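Local structure of type IV secretion system protein VirB11 (Brucella suis, 2GZA) at residues S21-L26 / S72-T77; V43-G47 / E111-I115; I85-V91 / Q103-A109. The protein hydrolyses ATP as the hexameric cytoplasmic ATPase of the VirB type IV secretion system, a virulence apparatus that could be required for establishing the replication niche in the host. All blocks are in the same frame, centred on the assembly; numbering follows the deposited sequence.

Contact 1 of 3, residues S21-L26 / S72-T77; sequences SVNFHL and SLGTAT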
ATOM      1  N   SER C  21      43.455   1.312  31.862  1.00 41.79           N
ATOM      2  CA  SER C  21      42.671   2.302  32.599  1.00 41.86           C
ATOM      3  C   SER C  21      41.334   1.735  33.026  1.00 41.59           C
ATOM      4  O   SER C  21      40.927   1.905  34.172  1.00 41.48           O
ATOM      5  CB  SER C  21      42.479   3.583  31.787  1.00 41.96           C
ATOM      6  OG  SER C  21      43.733   4.200  31.543  1.00 42.61           O
ATOM      7  N   VAL C  22      40.673   1.046  32.101  1.00 41.34           N
ATOM      8  CA  VAL C  22      39.420   0.365  32.374  1.00 41.17           C
ATOM      9  C   VAL C  22      39.601  -0.638  33.503  1.00 40.90           C
ATOM     10  O   VAL C  22      38.811  -0.655  34.442  1.00 40.96           O
ATOM     11  CB  VAL C  22      38.894  -0.352  31.124  1.00 41.24           C
ATOM     12  CG1 VAL C  22      37.496  -0.862  31.374  1.00 41.22           C
ATOM     13  CG2 VAL C  22      38.898   0.590  29.931  1.00 41.47           C
ATOM     14  N   ASN C  23      40.650  -1.458  33.409  1.00 40.72           N
ATOM     15  CA  ASN C  23      40.986  -2.448  34.434  1.00 40.47           C
ATOM     16  C   ASN C  23      41.232  -1.819  35.792  1.00 40.21           C
ATOM     17  O   ASN C  23      40.877  -2.385  36.824  1.00 40.17           O
ATOM     18  CB  ASN C  23      42.221  -3.256  34.029  1.00 40.43           C
ATOM     19  CG  ASN C  23      41.901  -4.349  33.042  1.00 40.91           C
ATOM     20  OD1 ASN C  23      40.747  -4.518  32.637  1.00 40.86           O
ATOM     21  ND2 ASN C  23      42.924  -5.104  32.643  1.00 40.62           N
ATOM     22  N   PHE C  24      41.858  -0.648  35.776  1.00 39.89           N
ATOM     23  CA  PHE C  24      42.131   0.112  36.985  1.00 39.63           C
ATOM     24  C   PHE C  24      40.836   0.430  37.718  1.00 39.62           C
ATOM     25  O   PHE C  24      40.732   0.200  38.923  1.00 39.78           O
ATOM     26  CB  PHE C  24      42.875   1.409  36.638  1.00 39.50           C
ATOM     27  CG  PHE C  24      43.292   2.217  37.836  1.00 39.38           C
ATOM     28  CD1 PHE C  24      44.502   1.964  38.475  1.00 38.87           C
ATOM     29  CD2 PHE C  24      42.481   3.249  38.316  1.00 39.33           C
ATOM     30  CE1 PHE C  24      44.892   2.711  39.582  1.00 38.44           C
ATOM     31  CE2 PHE C  24      42.865   4.001  39.421  1.00 39.00           C
ATOM     32  CZ  PHE C  24      44.074   3.727  40.055  1.00 38.91           C
ATOM     33  N   HIS C  25      39.852   0.950  36.986  1.00 39.30           N
ATOM     34  CA  HIS C  25      38.557   1.293  37.557  1.00 39.04           C
ATOM     35  C   HIS C  25      37.661   0.074  37.801  1.00 38.72           C
ATOM     36  O   HIS C  25      36.629   0.187  38.471  1.00 38.80           O
ATOM     37  CB  HIS C  25      37.843   2.362  36.708  1.00 39.11           C
ATOM     38  CG  HIS C  25      38.643   3.610  36.514  1.00 39.18           C
ATOM     39  ND1 HIS C  25      38.954   4.463  37.544  1.00 39.16           N
ATOM     40  CD2 HIS C  25      39.198   4.146  35.403  1.00 39.33           C
ATOM     41  CE1 HIS C  25      39.673   5.466  37.082  1.00 39.04           C
ATOM     42  NE2 HIS C  25      39.835   5.297  35.785  1.00 38.91           N
ATOM     43  N   LEU C  26      38.057  -1.079  37.265  1.00 38.12           N
ATOM     44  CA  LEU C  26      37.345  -2.327  37.502  1.00 37.70           C
ATOM     45  C   LEU C  26      37.801  -3.044  38.766  1.00 37.55           C
ATOM     46  O   LEU C  26      37.164  -4.000  39.197  1.00 37.62           O
ATOM     47  CB  LEU C  26      37.473  -3.248  36.293  1.00 37.61           C
ATOM     48  CG  LEU C  26      36.549  -2.913  35.125  1.00 36.93           C
ATOM     49  CD1 LEU C  26      36.812  -3.868  33.984  1.00 36.42           C
ATOM     50  CD2 LEU C  26      35.104  -2.994  35.577  1.00 37.06           C
ATOM     51  N   SER C  72      34.093   7.574  36.695  1.00 46.68           N
ATOM     52  CA  SER C  72      35.387   7.285  36.085  1.00 46.33           C
ATOM     53  C   SER C  72      35.381   5.978  35.307  1.00 46.05           C
ATOM     54  O   SER C  72      35.998   5.881  34.244  1.00 45.94           O
ATOM     55  CB  SER C  72      36.477   7.191  37.165  1.00 46.43           C
ATOM     56  OG  SER C  72      36.565   8.370  37.936  1.00 45.82           O
ATOM     57  N   LEU C  73      34.710   4.973  35.862  1.00 45.79           N
ATOM     58  CA  LEU C  73      34.555   3.681  35.200  1.00 45.58           C
ATOM     59  C   LEU C  73      33.865   3.852  33.859  1.00 45.61           C
ATOM     60  O   LEU C  73      34.326   3.310  32.858  1.00 45.58           O
ATOM     61  CB  LEU C  73      33.793   2.696  36.089  1.00 45.46           C
ATOM     62  CG  LEU C  73      33.322   1.368  35.487  1.00 44.80           C
ATOM     63  CD1 LEU C  73      34.468   0.548  34.925  1.00 44.58           C
ATOM     64  CD2 LEU C  73      32.582   0.569  36.522  1.00 44.86           C
ATOM     65  N   GLY C  74      32.775   4.621  33.851  1.00 45.59           N
ATOM     66  CA  GLY C  74      32.028   4.909  32.632  1.00 45.75           C
ATOM     67  C   GLY C  74      32.887   5.522  31.549  1.00 45.82           C
ATOM     68  O   GLY C  74      32.962   5.006  30.433  1.00 45.73           O
ATOM     69  N   THR C  75      33.548   6.621  31.887  1.00 46.01           N
ATOM     70  CA  THR C  75      34.367   7.357  30.929  1.00 46.41           C
ATOM     71  C   THR C  75      35.478   6.489  30.347  1.00 46.62           C
ATOM     72  O   THR C  75      35.706   6.493  29.138  1.00 46.70           O
ATOM     73  CB  THR C  75      34.965   8.643  31.542  1.00 46.50           C
ATOM     74  OG1 THR C  75      35.867   8.300  32.601  1.00 46.88           O
ATOM     75  CG2 THR C  75      33.858   9.556  32.074  1.00 46.17           C
ATOM     76  N   ALA C  76      36.151   5.735  31.211  1.00 46.97           N
ATOM     77  CA  ALA C  76      37.224   4.839  30.792  1.00 47.26           C
ATOM     78  C   ALA C  76      36.733   3.803  29.790  1.00 47.66           C
ATOM     79  O   ALA C  76      37.417   3.533  28.797  1.00 47.72           O
ATOM     80  CB  ALA C  76      37.870   4.171  31.996  1.00 47.18           C
ATOM     81  N   THR C  77      35.549   3.248  30.041  1.00 48.09           N
ATOM     82  CA  THR C  77      34.966   2.250  29.153  1.00 48.70           C
ATOM     83  C   THR C  77      34.549   2.888  27.833  1.00 49.22           C
ATOM     84  O   THR C  77      34.717   2.285  26.770  1.00 49.28           O
ATOM     85  CB  THR C  77      33.775   1.512  29.801  1.00 48.65           C
ATOM     86  OG1 THR C  77      32.710   2.434  30.054  1.00 49.00           O
ATOM     87  CG2 THR C  77      34.190   0.855  31.103  1.00 48.28           C
TER

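Contact 2 of 3, residues V43-G47 / E111-I115; sequences VNRPG and EHGTI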
ATOM      1  N   VAL C  43      26.138  -3.247  39.513  1.00 37.36           N
ATOM      2  CA  VAL C  43      26.162  -2.154  40.472  1.00 37.20           C
ATOM      3  C   VAL C  43      24.983  -1.230  40.168  1.00 37.24           C
ATOM      4  O   VAL C  43      24.892  -0.652  39.080  1.00 37.11           O
ATOM      5  CB  VAL C  43      27.512  -1.380  40.483  1.00 37.30           C
ATOM      6  CG1 VAL C  43      27.460  -0.202  41.478  1.00 36.93           C
ATOM      7  CG2 VAL C  43      28.669  -2.305  40.837  1.00 36.77           C
ATOM      8  N   ASN C  44      24.072  -1.122  41.131  1.00 37.28           N
ATOM      9  CA  ASN C  44      22.863  -0.289  40.987  1.00 37.30           C
ATOM     10  C   ASN C  44      23.062   1.105  41.550  1.00 37.44           C
ATOM     11  O   ASN C  44      22.454   2.064  41.079  1.00 37.79           O
ATOM     12  CB  ASN C  44      21.663  -0.926  41.690  1.00 36.89           C
ATOM     13  CG  ASN C  44      21.386  -2.329  41.212  1.00 36.25           C
ATOM     14  OD1 ASN C  44      21.716  -2.683  40.083  1.00 35.94           O
ATOM     15  ND2 ASN C  44      20.782  -3.143  42.073  1.00 34.46           N
ATOM     16  N   ARG C  45      23.905   1.199  42.571  1.00 37.42           N
ATOM     17  CA  ARG C  45      24.146   2.445  43.279  1.00 37.45           C
ATOM     18  C   ARG C  45      25.462   2.349  44.030  1.00 37.49           C
ATOM     19  O   ARG C  45      25.947   1.246  44.272  1.00 37.56           O
ATOM     20  CB  ARG C  45      22.980   2.771  44.231  1.00 37.24           C
ATOM     21  CG  ARG C  45      22.691   1.740  45.320  1.00 36.83           C
ATOM     22  CD  ARG C  45      21.250   1.249  45.243  1.00 37.46           C
ATOM     23  NE  ARG C  45      20.353   2.298  44.755  1.00 38.83           N
ATOM     24  CZ  ARG C  45      19.255   2.101  44.033  1.00 39.05           C
ATOM     25  NH1 ARG C  45      18.873   0.884  43.682  1.00 39.38           N
ATOM     26  NH2 ARG C  45      18.534   3.142  43.651  1.00 39.84           N
ATOM     27  N   PRO C  46      26.027   3.503  44.422  1.00 37.71           N
ATOM     28  CA  PRO C  46      27.269   3.537  45.184  1.00 37.74           C
ATOM     29  C   PRO C  46      27.193   2.636  46.405  1.00 37.85           C
ATOM     30  O   PRO C  46      26.189   2.655  47.113  1.00 37.50           O
ATOM     31  CB  PRO C  46      27.338   5.000  45.659  1.00 37.56           C
ATOM     32  CG  PRO C  46      25.963   5.564  45.435  1.00 37.65           C
ATOM     33  CD  PRO C  46      25.488   4.860  44.217  1.00 37.74           C
ATOM     34  N   GLY C  47      28.241   1.848  46.632  1.00 38.15           N
ATOM     35  CA  GLY C  47      28.375   1.087  47.865  1.00 38.42           C
ATOM     36  C   GLY C  47      27.935  -0.364  47.828  1.00 38.68           C
ATOM     37  O   GLY C  47      28.141  -1.089  48.796  1.00 38.79           O
ATOM     38  N   GLU C 111      18.446   7.068  38.296  1.00 36.39           N
ATOM     39  CA  GLU C 111      18.301   7.778  39.569  1.00 36.38           C
ATOM     40  C   GLU C 111      19.526   8.624  39.887  1.00 36.91           C
ATOM     41  O   GLU C 111      20.659   8.144  39.778  1.00 36.99           O
ATOM     42  CB  GLU C 111      18.067   6.770  40.697  1.00 36.33           C
ATOM     43  CG  GLU C 111      17.683   7.352  42.065  1.00 35.24           C
ATOM     44  CD  GLU C 111      17.556   6.290  43.164  1.00 34.87           C
ATOM     45  OE1 GLU C 111      17.265   5.120  42.861  1.00 33.42           O
ATOM     46  OE2 GLU C 111      17.748   6.625  44.348  1.00 35.43           O
ATOM     47  N   HIS C 112      19.294   9.879  40.279  1.00 37.18           N
ATOM     48  CA  HIS C 112      20.380  10.805  40.593  1.00 37.59           C
ATOM     49  C   HIS C 112      21.226  10.311  41.757  1.00 37.46           C
ATOM     50  O   HIS C 112      20.708   9.714  42.705  1.00 37.40           O
ATOM     51  CB  HIS C 112      19.862  12.226  40.847  1.00 37.87           C
ATOM     52  CG  HIS C 112      19.103  12.385  42.124  1.00 39.45           C
ATOM     53  ND1 HIS C 112      17.724  12.369  42.181  1.00 40.44           N
ATOM     54  CD2 HIS C 112      19.531  12.580  43.395  1.00 40.16           C
ATOM     55  CE1 HIS C 112      17.334  12.538  43.430  1.00 41.13           C
ATOM     56  NE2 HIS C 112      18.411  12.668  44.187  1.00 41.42           N
ATOM     57  N   GLY C 113      22.528  10.558  41.663  1.00 37.29           N
ATOM     58  CA  GLY C 113      23.481  10.078  42.644  1.00 37.17           C
ATOM     59  C   GLY C 113      23.723   8.586  42.545  1.00 37.24           C
ATOM     60  O   GLY C 113      24.316   7.999  43.452  1.00 37.40           O
ATOM     61  N   THR C 114      23.249   7.971  41.458  1.00 37.14           N
ATOM     62  CA  THR C 114      23.507   6.550  41.160  1.00 36.91           C
ATOM     63  C   THR C 114      24.042   6.364  39.743  1.00 36.63           C
ATOM     64  O   THR C 114      23.768   7.167  38.855  1.00 36.38           O
ATOM     65  CB  THR C 114      22.237   5.661  41.281  1.00 36.97           C
ATOM     66  OG1 THR C 114      21.344   5.945  40.197  1.00 37.11           O
ATOM     67  CG2 THR C 114      21.514   5.879  42.600  1.00 37.20           C
ATOM     68  N   ILE C 115      24.812   5.294  39.553  1.00 36.60           N
ATOM     69  CA  ILE C 115      25.179   4.802  38.232  1.00 36.38           C
ATOM     70  C   ILE C 115      24.755   3.340  38.173  1.00 36.37           C
ATOM     71  O   ILE C 115      24.914   2.609  39.152  1.00 36.47           O
ATOM     72  CB  ILE C 115      26.700   4.891  37.989  1.00 36.32           C
ATOM     73  CG1 ILE C 115      27.225   6.302  38.278  1.00 36.43           C
ATOM     74  CG2 ILE C 115      27.075   4.392  36.585  1.00 35.93           C
ATOM     75  CD1 ILE C 115      26.911   7.332  37.221  1.00 36.64           C
TER
HETATM   76  O   HOH W   1      20.433   3.074  39.700  1.00 22.26           O

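Contact 3 of 3, residues I85-V91 / Q103-A109; sequences ISDSRPV and QIVRPPA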
ATOM      1  N   ILE C  85      30.474   9.062  27.400  1.00 55.22           N
ATOM      2  CA  ILE C  85      29.406   8.959  28.366  1.00 54.96           C
ATOM      3  C   ILE C  85      29.286  10.312  29.087  1.00 54.89           C
ATOM      4  O   ILE C  85      29.882  10.552  30.141  1.00 54.98           O
ATOM      5  CB  ILE C  85      29.567   7.773  29.364  1.00 54.93           C
ATOM      6  CG1 ILE C  85      28.336   7.683  30.276  1.00 54.57           C
ATOM      7  CG2 ILE C  85      30.849   7.895  30.175  1.00 54.81           C
ATOM      8  CD1 ILE C  85      27.949   6.270  30.643  1.00 53.96           C
ATOM      9  N   SER C  86      28.522  11.169  28.445  1.00 54.63           N
ATOM     10  CA  SER C  86      28.219  12.494  28.913  1.00 54.51           C
ATOM     11  C   SER C  86      26.811  12.466  29.467  1.00 54.29           C
ATOM     12  O   SER C  86      26.142  11.429  29.455  1.00 54.36           O
ATOM     13  CB  SER C  86      28.321  13.512  27.769  1.00 54.56           C
ATOM     14  OG  SER C  86      27.500  13.132  26.676  1.00 54.83           O
ATOM     15  N   ASP C  87      26.366  13.621  29.953  1.00 53.89           N
ATOM     16  CA  ASP C  87      25.033  13.816  30.481  1.00 53.48           C
ATOM     17  C   ASP C  87      24.013  13.983  29.331  1.00 53.05           C
ATOM     18  O   ASP C  87      22.803  13.972  29.564  1.00 52.97           O
ATOM     19  CB  ASP C  87      25.085  14.960  31.513  1.00 53.53           C
ATOM     20  CG  ASP C  87      23.883  15.854  31.515  1.00 53.81           C
ATOM     21  OD1 ASP C  87      24.044  17.054  31.195  1.00 54.01           O
ATOM     22  OD2 ASP C  87      22.782  15.366  31.850  1.00 54.11           O
ATOM     23  N   SER C  88      24.518  14.098  28.083  1.00 52.52           N
ATOM     24  CA  SER C  88      23.695  14.144  26.854  1.00 51.88           C
ATOM     25  C   SER C  88      23.793  12.820  26.071  1.00 51.51           C
ATOM     26  O   SER C  88      23.126  12.630  25.055  1.00 51.35           O
ATOM     27  CB  SER C  88      24.074  15.347  25.986  1.00 51.85           C
ATOM     28  OG  SER C  88      25.486  15.450  25.852  1.00 52.01           O
ATOM     29  N   ARG C  89      24.633  11.923  26.591  1.00 50.96           N
ATOM     30  CA  ARG C  89      24.740  10.543  26.096  1.00 50.39           C
ATOM     31  C   ARG C  89      24.990   9.620  27.297  1.00 49.48           C
ATOM     32  O   ARG C  89      26.117   9.205  27.555  1.00 49.50           O
ATOM     33  CB  ARG C  89      25.834  10.413  25.038  1.00 50.52           C
ATOM     34  CG  ARG C  89      25.368  10.850  23.651  1.00 51.29           C
ATOM     35  CD  ARG C  89      26.449  10.771  22.596  1.00 52.38           C
ATOM     36  NE  ARG C  89      25.896  11.022  21.266  1.00 53.79           N
ATOM     37  CZ  ARG C  89      26.619  11.281  20.179  1.00 54.27           C
ATOM     38  NH1 ARG C  89      27.944  11.337  20.242  1.00 54.30           N
ATOM     39  NH2 ARG C  89      26.008  11.492  19.023  1.00 54.45           N
ATOM     40  N   PRO C  90      23.915   9.312  28.047  1.00 48.67           N
ATOM     41  CA  PRO C  90      24.017   8.613  29.322  1.00 47.96           C
ATOM     42  C   PRO C  90      23.861   7.086  29.297  1.00 47.25           C
ATOM     43  O   PRO C  90      23.944   6.455  30.349  1.00 47.13           O
ATOM     44  CB  PRO C  90      22.883   9.245  30.137  1.00 47.91           C
ATOM     45  CG  PRO C  90      21.959   9.916  29.114  1.00 47.97           C
ATOM     46  CD  PRO C  90      22.520   9.674  27.756  1.00 48.43           C
ATOM     47  N   VAL C  91      23.636   6.504  28.125  1.00 46.47           N
ATOM     48  CA  VAL C  91      23.533   5.051  28.001  1.00 45.71           C
ATOM     49  C   VAL C  91      24.682   4.522  27.152  1.00 45.31           C
ATOM     50  O   VAL C  91      24.885   4.962  26.024  1.00 45.27           O
ATOM     51  CB  VAL C  91      22.157   4.616  27.445  1.00 45.53           C
ATOM     52  CG1 VAL C  91      22.128   3.124  27.182  1.00 45.11           C
ATOM     53  CG2 VAL C  91      21.061   5.003  28.421  1.00 45.52           C
ATOM     54  N   GLN C 103      26.893  -2.839  30.291  1.00 38.37           N
ATOM     55  CA  GLN C 103      25.962  -1.750  30.076  1.00 38.43           C
ATOM     56  C   GLN C 103      26.015  -0.765  31.214  1.00 38.48           C
ATOM     57  O   GLN C 103      25.923  -1.140  32.382  1.00 38.40           O
ATOM     58  CB  GLN C 103      24.546  -2.243  29.837  1.00 38.40           C
ATOM     59  CG  GLN C 103      24.119  -2.040  28.403  1.00 38.77           C
ATOM     60  CD  GLN C 103      23.329  -0.761  28.197  1.00 40.07           C
ATOM     61  OE1 GLN C 103      22.910  -0.454  27.082  1.00 40.61           O
ATOM     62  NE2 GLN C 103      23.099  -0.011  29.276  1.00 40.51           N
ATOM     63  N   ILE C 104      26.193   0.499  30.854  1.00 38.57           N
ATOM     64  CA  ILE C 104      26.263   1.573  31.828  1.00 38.81           C
ATOM     65  C   ILE C 104      25.231   2.654  31.535  1.00 38.94           C
ATOM     66  O   ILE C 104      25.141   3.172  30.417  1.00 38.98           O
ATOM     67  CB  ILE C 104      27.682   2.188  31.936  1.00 38.80           C
ATOM     68  CG1 ILE C 104      28.710   1.104  32.289  1.00 39.31           C
ATOM     69  CG2 ILE C 104      27.701   3.310  32.982  1.00 38.56           C
ATOM     70  CD1 ILE C 104      30.129   1.603  32.454  1.00 39.57           C
ATOM     71  N   VAL C 105      24.439   2.967  32.554  1.00 39.00           N
ATOM     72  CA  VAL C 105      23.506   4.085  32.507  1.00 39.05           C
ATOM     73  C   VAL C 105      23.900   5.094  33.579  1.00 39.15           C
ATOM     74  O   VAL C 105      24.107   4.727  34.735  1.00 39.04           O
ATOM     75  CB  VAL C 105      22.049   3.641  32.743  1.00 39.20           C
ATOM     76  CG1 VAL C 105      21.076   4.753  32.340  1.00 39.01           C
ATOM     77  CG2 VAL C 105      21.748   2.368  31.984  1.00 38.28           C
ATOM     78  N   ARG C 106      24.014   6.363  33.188  1.00 39.32           N
ATOM     79  CA  ARG C 106      24.345   7.427  34.136  1.00 39.60           C
ATOM     80  C   ARG C 106      23.197   8.446  34.351  1.00 39.63           C
ATOM     81  O   ARG C 106      22.276   8.514  33.536  1.00 39.53           O
ATOM     82  CB  ARG C 106      25.690   8.092  33.798  1.00 39.53           C
ATOM     83  CG  ARG C 106      25.708   8.943  32.557  1.00 40.20           C
ATOM     84  CD  ARG C 106      26.694  10.087  32.703  1.00 41.13           C
ATOM     85  NE  ARG C 106      26.064  11.272  33.291  1.00 42.65           N
ATOM     86  CZ  ARG C 106      26.719  12.296  33.827  1.00 42.43           C
ATOM     87  NH1 ARG C 106      28.045  12.302  33.868  1.00 42.14           N
ATOM     88  NH2 ARG C 106      26.041  13.318  34.331  1.00 41.96           N
ATOM     89  N   PRO C 107      23.252   9.206  35.468  1.00 39.77           N
ATOM     90  CA  PRO C 107      22.313  10.097  36.168  1.00 39.87           C
ATOM     91  C   PRO C 107      21.200  10.942  35.520  1.00 40.05           C
ATOM     92  O   PRO C 107      20.237  11.257  36.227  1.00 40.53           O
ATOM     93  CB  PRO C 107      23.236  10.990  36.965  1.00 39.76           C
ATOM     94  CG  PRO C 107      24.222  10.047  37.421  1.00 40.34           C
ATOM     95  CD  PRO C 107      24.498   9.132  36.245  1.00 39.87           C
ATOM     96  N   PRO C 108      21.323  11.403  34.263  1.00 39.74           N
ATOM     97  CA  PRO C 108      19.983  11.861  33.856  1.00 39.21           C
ATOM     98  C   PRO C 108      19.063  10.663  33.580  1.00 38.80           C
ATOM     99  O   PRO C 108      17.905  10.670  33.998  1.00 38.83           O
ATOM    100  CB  PRO C 108      20.236  12.697  32.602  1.00 39.16           C
ATOM    101  CG  PRO C 108      21.556  12.217  32.079  1.00 39.77           C
ATOM    102  CD  PRO C 108      22.356  11.651  33.243  1.00 39.79           C
ATOM    103  N   ALA C 109      19.589   9.630  32.926  1.00 38.13           N
ATOM    104  CA  ALA C 109      18.778   8.480  32.541  1.00 37.60           C
ATOM    105  C   ALA C 109      18.516   7.466  33.665  1.00 37.28           C
ATOM    106  O   ALA C 109      17.641   6.617  33.534  1.00 37.26           O
ATOM    107  CB  ALA C 109      19.366   7.802  31.319  1.00 37.28           C
TER

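Contact 1 of 3, residues S21-L26 / S72-T77
The imidazole of H25 lies over the CB methylene of S72, a CH-pi contact with that carbon 3.9 Å from the ring centroid and 23° off the ring normal. CB of H25 lies against the backbone of L73, while CD2 of H25 comes obliquely to within 3.7 Å of CB of A76. With CG anti to its own carbonyl carbon (chi1 -56°), the ring drops across the interface, and CD2 of F24 covers the face that S72 does not occupy. S72 turns its OG elsewhere, to the carbonyl O of E68, and meets the histidine with carbon. Such packing belongs to two helices of the N-terminal domain, 13-26 and 67-81, whose contacting turns run antiparallel at 158° with their axes 8.7 Å apart. One turn before H25, V22 splits its branches: CG1 meets the CG2 methyl of T77 at 3.7 Å, the two side chains crossing at about a right angle, and CG2 rests against the carbonyl O of A76 at 3.5 Å. Beyond H25, CD2 of L26 meets CD1 of L73 at 3.7 Å, again with crossed side chains. L96, in the loop joining strands 91-95 and 101-105, packs against V22, L26 and T77.

Contact 2 of 3, residues V43-G47 / E111-I115
R45 and T114 bring their CA atoms to 4.7 Å where the loop leaving strand 40-43 runs beside the end of a type II beta turn, E111 to T114, with G113 at the third position, where such a turn has positive phi and favours glycine. The direct polar link is a salt bridge between NH2 of R45 and OE1 of E111, 2.5 Å apart. R45 starts with CG between its N and carbonyl carbon (chi1 60°) and bends twice more, whereas the glutamate reaches out as an extended chain. OE1 sits at the guanidinium edge, near its plane, but the two flat groups are turned 54° apart and OE2 stays 3.6 Å from NH2, making this a one-oxygen grip. Nearer the backbone, CG2 of T114 packs on CB of R45 at 3.8 Å, and CD of P46 meets the carbonyl O of G113 at 3.4 Å. A water donates to the carbonyl O of N44 at 2.6 Å and to OG1 of T114 at 3.1 Å, joining the two segments. E111 shares a backbone hydrogen bond with H224 on strand 222-226, and the N44 side chain bonds OD1 of N221 through ND2 and NH2 of R204 through OD1. The turned planes and single-oxygen contact are consistent with a pair held by charge, without the two-pronged fit of a bidentate pair.

Contact 3 of 3, residues I85-V91 / Q103-A109
The backbone N of R106 donates to the carbonyl O of P90 at 2.8 Å, with an N-H...O angle of 159°. P90, being a proline, has no N-H with which to return the bond, so ladder pairing at this position is one-sided. The same oxygen receives a CA-H...O contact from V105, whose CA is 3.2 Å away. Next along, V91 and V105 form an antiparallel non-hydrogen-bonded pair; their side chains lie side by side and point the same way, CG2 of V91 being 3.9 Å from CG1 of V105. The charged groups of D87 and R106 are near but form no salt bridge: the aspartate oxygen stands well out of the guanidinium plane, with no N-H aimed at it. Carbon, not carboxylate, meets the guanidinium: CB of D87 lies over one face, 3.4 Å from NH2 of R106. R106 bends at chi2 and chi3, and its aliphatic stem packs against the loop, CG meeting CG1 of I85 at 3.7 Å. I85 holds its CG1 anti to the backbone N (chi1 -176°), which turns that arm toward I104, CD1 reaching the CG2 branch at 3.8 Å with the side chains crossed at about a right angle. The P90 ring also packs on P108, CG to CG 3.8 Å, and on the methyl of A109. Ladder pairing continues in the backbone hydrogen bonding of I104 with L92, as expected for a beta hairpin of strands 91-95 and 101-105; this contact gathers its two chain ends at the margin of the six-stranded antiparallel sheet.

All three contacts lie in the N-terminal domain, on the same side of the chain's centre and away from the predicted ATP-binding loop. The segments of contacts 1 and 2 alternate along the chain; contact 1 closes before contact 3 opens, and contact 3 is nested within the loop closed by contact 2. The centres of contacts 1 and 2 lie about 16 Å apart, those of contacts 2 and 3 about 12 Å. Helix 67-81 unites them: it supplies half of contact 1, and I85, I104, V43 and I115 pack on it. P107 bridges contacts 2 and 3 by touching I115. Helix pair and sheet thus form one body, which contacts 2 and 3 bring against strand 222-226.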